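Local coordinates for protein MAU2 chromatid cohesion factor homolog (PDB 4XDN) that forms a complex with SCC2 that is required for the cohesin complex to associate with chromosomes, and so takes part in sister chromatid cohesion, at residues A[101-106]-A[142-147]; A[561-566]-A[598-603]; A[249-254]-A[313-318]; A[383-388]-A[410-415]. All coordinates share one frame; numbering follows the deposited sequence.

Contact 1. Residues A[101-106]-A[142-147]; sequences NFDLAE and LMRDSK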
loop_
_atom_site.group_PDB
_atom_site.type_symbol
_atom_site.label_atom_id
_atom_site.label_comp_id
_atom_site.label_asym_id
_atom_site.label_seq_id
_atom_site.Cartn_x
_atom_site.Cartn_y
_atom_site.Cartn_z
ATOM N N ASN A 101 -24.142 -12.212 -8.191
ATOM C CA ASN A 101 -25.398 -12.589 -7.555
ATOM C C ASN A 101 -25.232 -12.752 -6.047
ATOM O O ASN A 101 -25.316 -13.858 -5.508
ATOM C CB ASN A 101 -25.934 -13.873 -8.185
ATOM C CG ASN A 101 -26.251 -13.701 -9.656
ATOM O OD1 ASN A 101 -25.351 -13.633 -10.490
ATOM N ND2 ASN A 101 -27.535 -13.619 -9.981
ATOM N N PHE A 102 -25.002 -11.630 -5.375
ATOM C CA PHE A 102 -24.723 -11.621 -3.946
ATOM C C PHE A 102 -25.995 -11.794 -3.121
ATOM O O PHE A 102 -25.988 -12.488 -2.106
ATOM C CB PHE A 102 -24.011 -10.320 -3.565
ATOM C CG PHE A 102 -22.743 -10.074 -4.344
ATOM C CD1 PHE A 102 -21.831 -11.099 -4.550
ATOM C CD2 PHE A 102 -22.471 -8.826 -4.880
ATOM C CE1 PHE A 102 -20.670 -10.879 -5.267
ATOM C CE2 PHE A 102 -21.309 -8.600 -5.599
ATOM C CZ PHE A 102 -20.408 -9.629 -5.792
ATOM N N ASP A 103 -27.082 -11.162 -3.555
ATOM C CA ASP A 103 -28.369 -11.318 -2.886
ATOM C C ASP A 103 -28.819 -12.775 -2.907
ATOM O O ASP A 103 -29.348 -13.287 -1.919
ATOM C CB ASP A 103 -29.433 -10.438 -3.544
ATOM C CG ASP A 103 -29.198 -8.959 -3.305
ATOM O OD1 ASP A 103 -28.393 -8.616 -2.415
ATOM O OD2 ASP A 103 -29.828 -8.137 -4.001
ATOM N N LEU A 104 -28.603 -13.437 -4.039
ATOM C CA LEU A 104 -28.959 -14.843 -4.190
ATOM C C LEU A 104 -28.154 -15.703 -3.226
ATOM O O LEU A 104 -28.697 -16.584 -2.557
ATOM C CB LEU A 104 -28.720 -15.302 -5.629
ATOM C CG LEU A 104 -28.973 -16.779 -5.937
ATOM C CD1 LEU A 104 -30.434 -17.134 -5.721
ATOM C CD2 LEU A 104 -28.545 -17.092 -7.362
ATOM N N ALA A 105 -26.853 -15.445 -3.170
ATOM C CA ALA A 105 -25.971 -16.158 -2.258
ATOM C C ALA A 105 -26.444 -15.975 -0.822
ATOM O O ALA A 105 -26.498 -16.929 -0.049
ATOM C CB ALA A 105 -24.545 -15.669 -2.414
ATOM N N GLU A 106 -26.797 -14.740 -0.483
ATOM C CA GLU A 106 -27.219 -14.403 0.869
ATOM C C GLU A 106 -28.505 -15.130 1.253
ATOM O O GLU A 106 -28.674 -15.533 2.402
ATOM C CB GLU A 106 -27.409 -12.890 0.998
ATOM C CG GLU A 106 -27.673 -12.418 2.417
ATOM C CD GLU A 106 -27.645 -10.907 2.545
ATOM O OE1 GLU A 106 -27.679 -10.218 1.505
ATOM O OE2 GLU A 106 -27.583 -10.407 3.688
ATOM N N LEU A 142 -17.492 -8.167 1.825
ATOM C CA LEU A 142 -16.218 -7.796 1.214
ATOM C C LEU A 142 -16.283 -7.852 -0.308
ATOM O O LEU A 142 -15.744 -6.978 -0.986
ATOM C CB LEU A 142 -15.094 -8.705 1.718
ATOM C CG LEU A 142 -14.567 -8.410 3.126
ATOM C CD1 LEU A 142 -13.590 -9.492 3.557
ATOM C CD2 LEU A 142 -13.908 -7.036 3.198
ATOM N N MET A 143 -16.941 -8.876 -0.841
ATOM C CA MET A 143 -17.099 -9.008 -2.286
ATOM C C MET A 143 -18.046 -7.943 -2.822
ATOM O O MET A 143 -17.808 -7.370 -3.886
ATOM C CB MET A 143 -17.620 -10.398 -2.656
ATOM C CG MET A 143 -16.537 -11.447 -2.893
ATOM S SD MET A 143 -15.303 -11.029 -4.140
ATOM C CE MET A 143 -16.295 -10.171 -5.354
ATOM N N ARG A 144 -19.125 -7.691 -2.087
ATOM C CA ARG A 144 -20.042 -6.604 -2.412
ATOM C C ARG A 144 -19.290 -5.283 -2.513
ATOM O O ARG A 144 -19.448 -4.535 -3.476
ATOM C CB ARG A 144 -21.140 -6.483 -1.352
ATOM C CG ARG A 144 -22.282 -7.474 -1.484
ATOM C CD ARG A 144 -23.310 -7.230 -0.391
ATOM N NE ARG A 144 -24.672 -7.565 -0.809
ATOM C CZ ARG A 144 -25.334 -8.664 -0.455
ATOM N NH1 ARG A 144 -24.780 -9.572 0.340
ATOM N NH2 ARG A 144 -26.568 -8.856 -0.898
ATOM N N ASP A 145 -18.469 -5.018 -1.501
ATOM C CA ASP A 145 -17.732 -3.765 -1.391
ATOM C C ASP A 145 -18.680 -2.569 -1.463
ATOM O O ASP A 145 -18.425 -1.599 -2.177
ATOM C CB ASP A 145 -16.664 -3.677 -2.484
ATOM C CG ASP A 145 -15.538 -2.727 -2.125
ATOM O OD1 ASP A 145 -15.173 -2.651 -0.932
ATOM O OD2 ASP A 145 -15.015 -2.059 -3.040
ATOM N N SER A 146 -19.771 -2.658 -0.708
ATOM C CA SER A 146 -20.789 -1.613 -0.656
ATOM C C SER A 146 -20.890 -1.045 0.755
ATOM O O SER A 146 -20.982 -1.797 1.724
ATOM C CB SER A 146 -22.145 -2.167 -1.103
ATOM O OG SER A 146 -23.186 -1.233 -0.869
ATOM N N LYS A 147 -20.874 0.279 0.868
ATOM C CA LYS A 147 -20.918 0.934 2.173
ATOM C C LYS A 147 -22.196 0.577 2.924
ATOM O O LYS A 147 -22.166 0.310 4.125
ATOM C CB LYS A 147 -20.810 2.453 2.023
ATOM C CG LYS A 147 -20.978 3.203 3.338
ATOM C CD LYS A 147 -20.485 4.640 3.255
ATOM C CE LYS A 147 -21.296 5.463 2.268
ATOM N NZ LYS A 147 -21.509 6.856 2.756
#
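F102 and R144 face each other where the first turn of helix 102-119 meets the last turn of helix 126-144, their CA atoms being 7.0 Å apart. The F102 ring packs on that last turn, with R144 N over one face near the rim. Its CE1 lies 4.0 Å from M143 CB, while its CD2 is 3.7 Å from R144 CG, so the aliphatic root of the arginine runs along the ring. R144 runs antiparallel to F102, and its guanidinium reaches the start of helix 102-119, with F102 CB above the centre of one of its faces. There R144 meets two carboxylates placed one turn apart, D103 and E106. NH2 forms a salt bridge with D103 OD1, near the guanidinium plane; the modelled separation is too short for its exact length to be trusted. E106 reaches across with an extended chain, its CG opposite the backbone N (chi1 -172°), and OE1 sits obliquely between the two terminal nitrogens, 3.0 Å from R144 NH2 and 3.2 Å from R144 NH1. Both of these bonds are weak and bent. Arginine suits the place because one group can serve two acids while its methylenes pack on a ring. D103 has a second partner, since its OD2 is salt-bridged to a basic side chain of another protein chain. If the short pair is taken at face value, the two cations would be expected to favour the ionised form of D103, and may couple this helix junction to the other chain.

Contact 2. Residues A[561-566]-A[598-603]; sequences ALLLQI and GGMRKV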
loop_
_atom_site.group_PDB
_atom_site.type_symbol
_atom_site.label_atom_id
_atom_site.label_comp_id
_atom_site.label_asym_id
_atom_site.label_seq_id
_atom_site.Cartn_x
_atom_site.Cartn_y
_atom_site.Cartn_z
ATOM N N ALA A 561 20.381 12.309 1.388
ATOM C CA ALA A 561 19.640 13.122 0.439
ATOM C C ALA A 561 20.458 14.374 0.168
ATOM O O ALA A 561 20.670 15.182 1.070
ATOM C CB ALA A 561 18.270 13.474 0.981
ATOM N N LEU A 562 20.917 14.528 -1.071
ATOM C CA LEU A 562 21.868 15.581 -1.407
ATOM C C LEU A 562 21.383 16.968 -1.011
ATOM O O LEU A 562 22.047 17.658 -0.240
ATOM C CB LEU A 562 22.174 15.570 -2.904
ATOM C CG LEU A 562 23.216 16.600 -3.353
ATOM C CD1 LEU A 562 24.582 16.275 -2.767
ATOM C CD2 LEU A 562 23.281 16.662 -4.863
ATOM N N LEU A 563 20.233 17.375 -1.543
ATOM C CA LEU A 563 19.726 18.722 -1.305
ATOM C C LEU A 563 19.533 18.977 0.186
ATOM O O LEU A 563 19.866 20.050 0.688
ATOM C CB LEU A 563 18.407 18.949 -2.048
ATOM C CG LEU A 563 17.753 20.320 -1.831
ATOM C CD1 LEU A 563 18.673 21.449 -2.274
ATOM C CD2 LEU A 563 16.426 20.408 -2.557
ATOM N N LEU A 564 19.005 17.982 0.890
ATOM C CA LEU A 564 18.753 18.115 2.316
ATOM C C LEU A 564 20.062 18.287 3.077
ATOM O O LEU A 564 20.189 19.185 3.909
ATOM C CB LEU A 564 17.990 16.900 2.845
ATOM C CG LEU A 564 17.577 16.959 4.319
ATOM C CD1 LEU A 564 16.632 18.121 4.575
ATOM C CD2 LEU A 564 16.936 15.651 4.741
ATOM N N GLN A 565 21.038 17.435 2.780
ATOM C CA GLN A 565 22.323 17.475 3.475
ATOM C C GLN A 565 23.001 18.836 3.321
ATOM O O GLN A 565 23.611 19.345 4.262
ATOM C CB GLN A 565 23.250 16.372 2.959
ATOM C CG GLN A 565 23.860 15.526 4.063
ATOM C CD GLN A 565 25.013 14.668 3.579
ATOM O OE1 GLN A 565 25.049 14.246 2.421
ATOM N NE2 GLN A 565 25.971 14.413 4.464
ATOM N N ILE A 566 22.882 19.425 2.136
ATOM C CA ILE A 566 23.500 20.717 1.864
ATOM C C ILE A 566 22.806 21.834 2.643
ATOM O O ILE A 566 23.465 22.700 3.217
ATOM C CB ILE A 566 23.475 21.043 0.349
ATOM C CG1 ILE A 566 24.339 20.037 -0.416
ATOM C CG2 ILE A 566 23.992 22.456 0.087
ATOM C CD1 ILE A 566 24.240 20.144 -1.932
ATOM N N GLY A 598 21.595 17.564 -10.964
ATOM C CA GLY A 598 21.141 18.680 -11.774
ATOM C C GLY A 598 20.098 19.501 -11.039
ATOM O O GLY A 598 19.559 19.062 -10.026
ATOM N N GLY A 599 19.814 20.698 -11.546
ATOM C CA GLY A 599 18.822 21.571 -10.940
ATOM C C GLY A 599 19.314 22.291 -9.693
ATOM O O GLY A 599 18.537 22.957 -9.012
ATOM N N MET A 600 20.606 22.170 -9.405
ATOM C CA MET A 600 21.185 22.697 -8.169
ATOM C C MET A 600 21.973 23.998 -8.360
ATOM O O MET A 600 22.649 24.452 -7.440
ATOM C CB MET A 600 22.106 21.643 -7.547
ATOM C CG MET A 600 21.380 20.399 -7.057
ATOM S SD MET A 600 20.434 20.717 -5.560
ATOM C CE MET A 600 21.739 20.731 -4.333
ATOM N N ARG A 601 21.885 24.599 -9.541
ATOM C CA ARG A 601 22.738 25.739 -9.873
ATOM C C ARG A 601 22.408 27.000 -9.075
ATOM O O ARG A 601 23.313 27.735 -8.671
ATOM C CB ARG A 601 22.649 26.038 -11.369
ATOM C CG ARG A 601 23.488 25.100 -12.218
ATOM C CD ARG A 601 23.130 25.204 -13.686
ATOM N NE ARG A 601 24.034 24.421 -14.523
ATOM C CZ ARG A 601 23.820 24.150 -15.807
ATOM N NH1 ARG A 601 22.723 24.592 -16.409
ATOM N NH2 ARG A 601 24.701 23.429 -16.488
ATOM N N LYS A 602 21.124 27.258 -8.850
ATOM C CA LYS A 602 20.723 28.448 -8.109
ATOM C C LYS A 602 21.014 28.270 -6.622
ATOM O O LYS A 602 21.381 29.225 -5.939
ATOM C CB LYS A 602 19.245 28.759 -8.342
ATOM C CG LYS A 602 18.976 29.389 -9.698
ATOM C CD LYS A 602 17.495 29.602 -9.946
ATOM C CE LYS A 602 17.254 30.250 -11.303
ATOM N NZ LYS A 602 15.808 30.438 -11.589
ATOM N N VAL A 603 20.859 27.046 -6.129
ATOM C CA VAL A 603 21.245 26.724 -4.760
ATOM C C VAL A 603 22.754 26.905 -4.601
ATOM O O VAL A 603 23.220 27.519 -3.639
ATOM C CB VAL A 603 20.835 25.277 -4.377
ATOM C CG1 VAL A 603 21.478 24.846 -3.060
ATOM C CG2 VAL A 603 19.317 25.159 -4.287
#
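This is a buried, purely apolar contact between the starts of two helices, 562-575 and 601-618, that are separated in sequence by helix 580-593. M600, the residue just before the second helix, supplies most of it. Its chain is folded at both chi2 and chi3 (-73° and -77°), and this carries the methyl group into the groove formed by L562, L563 and I566. The end methyls of M600 and I566 meet tip to tip, with CE 3.5 Å from I566 CD1. L563 crosses the methionine at a slant instead: its CD1 lies 3.8 Å from M600 CE and equally near the sulfur. L562 touches the same methyl from farther off, at 4.4 Å between its CD2 and M600 CE. Within the first turn of the second helix, V603 adds a lighter touch, CG2 to L563 CD1 at 4.3 Å. A flexible, unbranched methionine is well suited to reach across from a helix start and fit among the methyl ends of branched leucine and isoleucine side chains. G599, with phi 77°, provides the left-handed backbone turn that leads into it. I566 also packs on C590 and M593 of helix 580-593. Such packing of a helix against the next but one is consistent with an alpha-alpha superhelix; here another protein chain also packs on L563 and V603 through apolar side chains.

Contact 3. Residues A[249-254]-A[313-318]; sequences GPELYA and MIFHYK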
loop_
_atom_site.group_PDB
_atom_site.type_symbol
_atom_site.label_atom_id
_atom_site.label_comp_id
_atom_site.label_asym_id
_atom_site.label_seq_id
_atom_site.Cartn_x
_atom_site.Cartn_y
_atom_site.Cartn_z
ATOM N N GLY A 249 4.826 -19.750 12.039
ATOM C CA GLY A 249 5.063 -20.384 10.754
ATOM C C GLY A 249 5.814 -19.472 9.795
ATOM O O GLY A 249 5.794 -18.251 9.953
ATOM N N PRO A 250 6.474 -20.060 8.785
ATOM C CA PRO A 250 7.327 -19.300 7.862
ATOM C C PRO A 250 6.565 -18.299 6.991
ATOM O O PRO A 250 7.124 -17.261 6.634
ATOM C CB PRO A 250 7.967 -20.394 7.000
ATOM C CG PRO A 250 7.027 -21.539 7.072
ATOM C CD PRO A 250 6.425 -21.491 8.439
ATOM N N GLU A 251 5.313 -18.597 6.656
ATOM C CA GLU A 251 4.519 -17.688 5.835
ATOM C C GLU A 251 4.250 -16.376 6.569
ATOM O O GLU A 251 4.555 -15.296 6.061
ATOM C CB GLU A 251 3.197 -18.338 5.426
ATOM C CG GLU A 251 3.339 -19.451 4.392
ATOM C CD GLU A 251 3.832 -20.760 4.988
ATOM O OE1 GLU A 251 3.410 -21.108 6.113
ATOM O OE2 GLU A 251 4.640 -21.444 4.328
ATOM N N LEU A 252 3.685 -16.471 7.770
ATOM C CA LEU A 252 3.343 -15.282 8.539
ATOM C C LEU A 252 4.591 -14.529 8.996
ATOM O O LEU A 252 4.559 -13.310 9.152
ATOM C CB LEU A 252 2.484 -15.654 9.750
ATOM C CG LEU A 252 1.056 -16.123 9.448
ATOM C CD1 LEU A 252 0.360 -16.571 10.730
ATOM C CD2 LEU A 252 0.246 -15.032 8.757
ATOM N N TYR A 253 5.690 -15.247 9.207
ATOM C CA TYR A 253 6.925 -14.597 9.627
ATOM C C TYR A 253 7.516 -13.779 8.479
ATOM O O TYR A 253 8.111 -12.727 8.702
ATOM C CB TYR A 253 7.948 -15.617 10.124
ATOM C CG TYR A 253 9.073 -14.979 10.910
ATOM C CD1 TYR A 253 8.915 -14.671 12.255
ATOM C CD2 TYR A 253 10.286 -14.672 10.305
ATOM C CE1 TYR A 253 9.938 -14.083 12.978
ATOM C CE2 TYR A 253 11.312 -14.083 11.020
ATOM C CZ TYR A 253 11.132 -13.789 12.356
ATOM O OH TYR A 253 12.150 -13.204 13.075
ATOM N N ALA A 254 7.350 -14.261 7.251
ATOM C CA ALA A 254 7.783 -13.508 6.079
ATOM C C ALA A 254 7.034 -12.182 6.022
ATOM O O ALA A 254 7.584 -11.158 5.616
ATOM C CB ALA A 254 7.553 -14.308 4.809
ATOM N N MET A 313 1.755 -12.835 -2.557
ATOM C CA MET A 313 2.921 -11.985 -2.804
ATOM C C MET A 313 3.982 -12.177 -1.726
ATOM O O MET A 313 5.168 -11.936 -1.961
ATOM C CB MET A 313 2.520 -10.510 -2.863
ATOM C CG MET A 313 1.523 -10.175 -3.952
ATOM S SD MET A 313 2.258 -10.074 -5.591
ATOM C CE MET A 313 0.784 -10.289 -6.593
ATOM N N ILE A 314 3.543 -12.607 -0.548
ATOM C CA ILE A 314 4.411 -12.719 0.619
ATOM C C ILE A 314 4.701 -14.179 0.964
ATOM O O ILE A 314 5.776 -14.500 1.473
ATOM C CB ILE A 314 3.774 -12.014 1.844
ATOM C CG1 ILE A 314 3.440 -10.553 1.512
ATOM C CG2 ILE A 314 4.686 -12.087 3.064
ATOM C CD1 ILE A 314 4.645 -9.696 1.113
ATOM N N PHE A 315 3.745 -15.057 0.677
ATOM C CA PHE A 315 3.853 -16.465 1.054
ATOM C C PHE A 315 4.602 -17.297 0.013
ATOM O O PHE A 315 5.104 -18.377 0.326
ATOM C CB PHE A 315 2.461 -17.060 1.285
ATOM C CG PHE A 315 1.761 -16.533 2.517
ATOM C CD1 PHE A 315 2.327 -15.529 3.292
ATOM C CD2 PHE A 315 0.537 -17.055 2.900
ATOM C CE1 PHE A 315 1.680 -15.054 4.419
ATOM C CE2 PHE A 315 -0.113 -16.584 4.026
ATOM C CZ PHE A 315 0.460 -15.582 4.787
ATOM N N HIS A 316 4.671 -16.801 -1.218
ATOM C CA HIS A 316 5.423 -17.475 -2.275
ATOM C C HIS A 316 6.837 -16.903 -2.365
ATOM O O HIS A 316 7.024 -15.685 -2.377
ATOM C CB HIS A 316 4.705 -17.341 -3.620
ATOM C CG HIS A 316 3.338 -17.950 -3.639
ATOM N ND1 HIS A 316 2.724 -18.444 -2.507
ATOM C CD2 HIS A 316 2.463 -18.148 -4.655
ATOM C CE1 HIS A 316 1.533 -18.917 -2.823
ATOM N NE2 HIS A 316 1.349 -18.749 -4.122
ATOM N N TYR A 317 7.827 -17.789 -2.435
ATOM C CA TYR A 317 9.231 -17.391 -2.358
ATOM C C TYR A 317 9.657 -16.414 -3.457
ATOM O O TYR A 317 10.281 -15.394 -3.170
ATOM C CB TYR A 317 10.129 -18.630 -2.404
ATOM C CG TYR A 317 11.605 -18.302 -2.400
ATOM C CD1 TYR A 317 12.189 -17.657 -1.318
ATOM C CD2 TYR A 317 12.416 -18.641 -3.476
ATOM C CE1 TYR A 317 13.537 -17.356 -1.309
ATOM C CE2 TYR A 317 13.766 -18.344 -3.476
ATOM C CZ TYR A 317 14.321 -17.700 -2.390
ATOM O OH TYR A 317 15.665 -17.403 -2.382
ATOM N N LYS A 318 9.331 -16.727 -4.708
ATOM C CA LYS A 318 9.702 -15.859 -5.823
ATOM C C LYS A 318 9.033 -14.494 -5.710
ATOM O O LYS A 318 9.674 -13.462 -5.911
ATOM C CB LYS A 318 9.334 -16.502 -7.161
ATOM C CG LYS A 318 10.300 -17.578 -7.628
ATOM C CD LYS A 318 10.372 -17.622 -9.148
ATOM C CE LYS A 318 11.272 -18.747 -9.643
ATOM N NZ LYS A 318 10.674 -20.089 -9.394
#
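The CH-pi interaction between E251 and F315 is central here. E251 CB stands over the middle of the F315 ring, 3.6 Å from its centroid and only 8° off the ring normal, so the phenylalanine lies flat against the first turn of helix 250-266. The helix backbone is involved too, for E251 O comes within 3.3 Å of F315 CE1. Glutamate suits this place against the ring face because its CB and CG are ordinary methylenes; a bend at chi2 (78°) then turns the carboxylate away from the hydrocarbon, its plane steeply inclined to the ring. The backbones come close, with E251 CA and F315 CA 5.0 Å apart.

Aliphatic contacts complete the fit. L252 runs alongside F315, pointing the same way, and sets its CD2 4.0 Å from F315 CZ. At the next turn, A254 CB meets I314 CG2, also at 4.0 Å. The small alanine lets the short helix 312-315 come near, and it is the CG2 branch of I314, anti to its backbone N, that does the touching, 3.8 Å from A254 C. No hydrogen bond joins the two segments. I314 additionally packs on an apolar side chain of another protein chain.

Around this junction, C297 at the start of strand 297-302 touches E251, L252 and F315, while helix 272-291 supports A254 through F281 and E251 through L289.

Contact 4. Residues A[383-388]-A[410-415]; sequences LEFCEF and GPSPGY. With SO4 (sulfate ion), chain C.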
loop_
_atom_site.group_PDB
_atom_site.type_symbol
_atom_site.label_atom_id
_atom_site.label_comp_id
_atom_site.label_asym_id
_atom_site.label_seq_id
_atom_site.Cartn_x
_atom_site.Cartn_y
_atom_site.Cartn_z
ATOM N N LEU A 383 4.573 -3.099 -11.809
ATOM C CA LEU A 383 5.165 -2.550 -13.026
ATOM C C LEU A 383 5.049 -1.028 -13.011
ATOM O O LEU A 383 5.975 -0.320 -13.407
ATOM C CB LEU A 383 4.489 -3.111 -14.280
ATOM C CG LEU A 383 4.570 -4.617 -14.543
ATOM C CD1 LEU A 383 3.805 -4.968 -15.814
ATOM C CD2 LEU A 383 6.013 -5.093 -14.648
ATOM N N GLU A 384 3.907 -0.535 -12.546
ATOM C CA GLU A 384 3.661 0.900 -12.500
ATOM C C GLU A 384 4.556 1.577 -11.464
ATOM O O GLU A 384 4.977 2.718 -11.654
ATOM C CB GLU A 384 2.188 1.178 -12.201
ATOM C CG GLU A 384 1.267 0.869 -13.371
ATOM C CD GLU A 384 -0.200 0.904 -12.991
ATOM O OE1 GLU A 384 -0.512 1.234 -11.827
ATOM O OE2 GLU A 384 -1.044 0.597 -13.859
ATOM N N PHE A 385 4.848 0.873 -10.373
ATOM C CA PHE A 385 5.766 1.388 -9.362
ATOM C C PHE A 385 7.181 1.503 -9.926
ATOM O O PHE A 385 7.889 2.470 -9.647
ATOM C CB PHE A 385 5.776 0.495 -8.119
ATOM C CG PHE A 385 4.625 0.739 -7.178
ATOM C CD1 PHE A 385 4.460 1.970 -6.566
ATOM C CD2 PHE A 385 3.723 -0.272 -6.886
ATOM C CE1 PHE A 385 3.408 2.193 -5.695
ATOM C CE2 PHE A 385 2.669 -0.054 -6.014
ATOM C CZ PHE A 385 2.512 1.179 -5.419
ATOM N N CYS A 386 7.584 0.515 -10.720
ATOM C CA CYS A 386 8.922 0.497 -11.305
ATOM C C CYS A 386 9.148 1.698 -12.212
ATOM O O CYS A 386 10.193 2.344 -12.149
ATOM C CB CYS A 386 9.148 -0.795 -12.094
ATOM S SG CYS A 386 9.335 -2.283 -11.078
ATOM N N GLU A 387 8.158 2.015 -13.016
ATOM C CA GLU A 387 8.220 3.126 -13.920
ATOM C C GLU A 387 8.186 4.426 -13.184
ATOM O O GLU A 387 8.847 5.350 -13.519
ATOM C CB GLU A 387 7.033 3.125 -14.873
ATOM C CG GLU A 387 7.074 2.125 -15.988
ATOM C CD GLU A 387 8.140 2.394 -17.018
ATOM O OE1 GLU A 387 8.724 3.497 -17.009
ATOM O OE2 GLU A 387 8.388 1.488 -17.832
ATOM N N PHE A 388 7.357 4.486 -12.188
ATOM C CA PHE A 388 7.195 5.717 -11.420
ATOM C C PHE A 388 8.495 6.103 -10.722
ATOM O O PHE A 388 8.926 7.252 -10.789
ATOM C CB PHE A 388 6.078 5.579 -10.383
ATOM C CG PHE A 388 6.021 6.723 -9.406
ATOM C CD1 PHE A 388 5.436 7.927 -9.763
ATOM C CD2 PHE A 388 6.560 6.598 -8.138
ATOM C CE1 PHE A 388 5.387 8.983 -8.873
ATOM C CE2 PHE A 388 6.515 7.652 -7.241
ATOM C CZ PHE A 388 5.927 8.845 -7.610
ATOM N N GLY A 410 1.090 6.389 -12.525
ATOM C CA GLY A 410 -0.065 6.485 -11.648
ATOM C C GLY A 410 -0.359 5.234 -10.835
ATOM O O GLY A 410 -1.498 4.768 -10.819
ATOM N N PRO A 411 0.660 4.677 -10.158
ATOM C CA PRO A 411 0.400 3.501 -9.322
ATOM C C PRO A 411 -0.398 3.852 -8.071
ATOM O O PRO A 411 -1.153 3.018 -7.572
ATOM C CB PRO A 411 1.804 3.010 -8.960
ATOM C CG PRO A 411 2.647 4.223 -9.011
ATOM C CD PRO A 411 2.075 5.086 -10.101
ATOM N N SER A 412 -0.221 5.075 -7.580
ATOM C CA SER A 412 -0.952 5.566 -6.417
ATOM C C SER A 412 -1.701 6.848 -6.771
ATOM O O SER A 412 -1.345 7.527 -7.735
ATOM C CB SER A 412 -0.002 5.817 -5.247
ATOM O OG SER A 412 0.643 4.621 -4.846
ATOM N N PRO A 413 -2.744 7.186 -5.995
ATOM C CA PRO A 413 -3.519 8.402 -6.271
ATOM C C PRO A 413 -2.700 9.684 -6.141
ATOM O O PRO A 413 -2.101 9.932 -5.095
ATOM C CB PRO A 413 -4.626 8.362 -5.208
ATOM C CG PRO A 413 -4.725 6.938 -4.805
ATOM C CD PRO A 413 -3.336 6.398 -4.899
ATOM N N GLY A 414 -2.679 10.484 -7.203
ATOM C CA GLY A 414 -2.031 11.784 -7.171
ATOM C C GLY A 414 -0.595 11.799 -7.662
ATOM O O GLY A 414 0.022 12.859 -7.732
ATOM N N TYR A 415 -0.061 10.632 -8.007
ATOM C CA TYR A 415 1.333 10.533 -8.434
ATOM C C TYR A 415 1.582 11.221 -9.777
ATOM O O TYR A 415 2.593 11.905 -9.948
ATOM C CB TYR A 415 1.764 9.063 -8.520
ATOM C CG TYR A 415 2.278 8.474 -7.219
ATOM C CD1 TYR A 415 2.044 9.101 -6.000
ATOM C CD2 TYR A 415 3.009 7.293 -7.215
ATOM C CE1 TYR A 415 2.518 8.563 -4.815
ATOM C CE2 TYR A 415 3.488 6.749 -6.035
ATOM C CZ TYR A 415 3.239 7.388 -4.840
ATOM O OH TYR A 415 3.712 6.847 -3.664
HETATM S S SO4 C . -3.147 10.573 -10.700
HETATM O O1 SO4 C . -2.186 9.479 -10.829
HETATM O O2 SO4 C . -3.945 10.673 -11.918
HETATM O O3 SO4 C . -4.022 10.319 -9.557
HETATM O O4 SO4 C . -2.429 11.826 -10.499
#
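F388 and Y415 make the tightest part of this contact, an offset stack with ring centroids 4.1 Å apart and planes at 18°. F388 CZ is 3.3 Å from Y415 CD2, which lies over the middle of the phenylalanine ring. With CG opposite the backbone N (chi1 170°), F388 projects from helix 369-398 towards the tyrosine; the other face of the tyrosine is covered by CB of S412, so that ring is sandwiched. P411 fills the next place along the helix. Its CB sits over one face of F385 in a CH-pi contact, 3.8 Å from the ring centroid, and its CG lies 3.9 Å from F388 CB. The compact, rigid ring of proline suits a place against two phenylalanines one turn apart. Beyond it, S412 to Y415 form a type II beta turn, with G414 (phi 94°) at the third position that glycine commonly occupies; this turn leads into helix 415-426. A sulfate, probably from the crystallisation liquor, binds here: G414 N gives its O3 a bond of 2.7 Å, and V416 N and R417 NE also hold it. The opposite end of the segment is looser. G410 is poorly ordered, and residues 403-408 are not modelled. There E384 makes no hydrogen bond to the loop; its OE1 is 3.5 Å from P411 CA. S412 OG touches F385 but hydrogen-bonds to the backbone of another protein chain.

Overall arrangement
The four contacts follow one another along the chain in the order 1, 3, 4, 2, none nested in another, and spread along an elongated, mostly helical body. Contacts 1 and 2 lie on opposite sides of the chain's centre, with centres about 53 Å apart. Contacts 3 and 4 fall between them: their centres are about 25 Å from each other and their nearest atoms about 10 Å apart. Contact 4 is nearest the middle, its centre about 12 Å from that of the chain. None of the four touches another. What unites them is a second protein chain, within reach of residues in every contact, whereas the sulfate belongs to contact 4 alone.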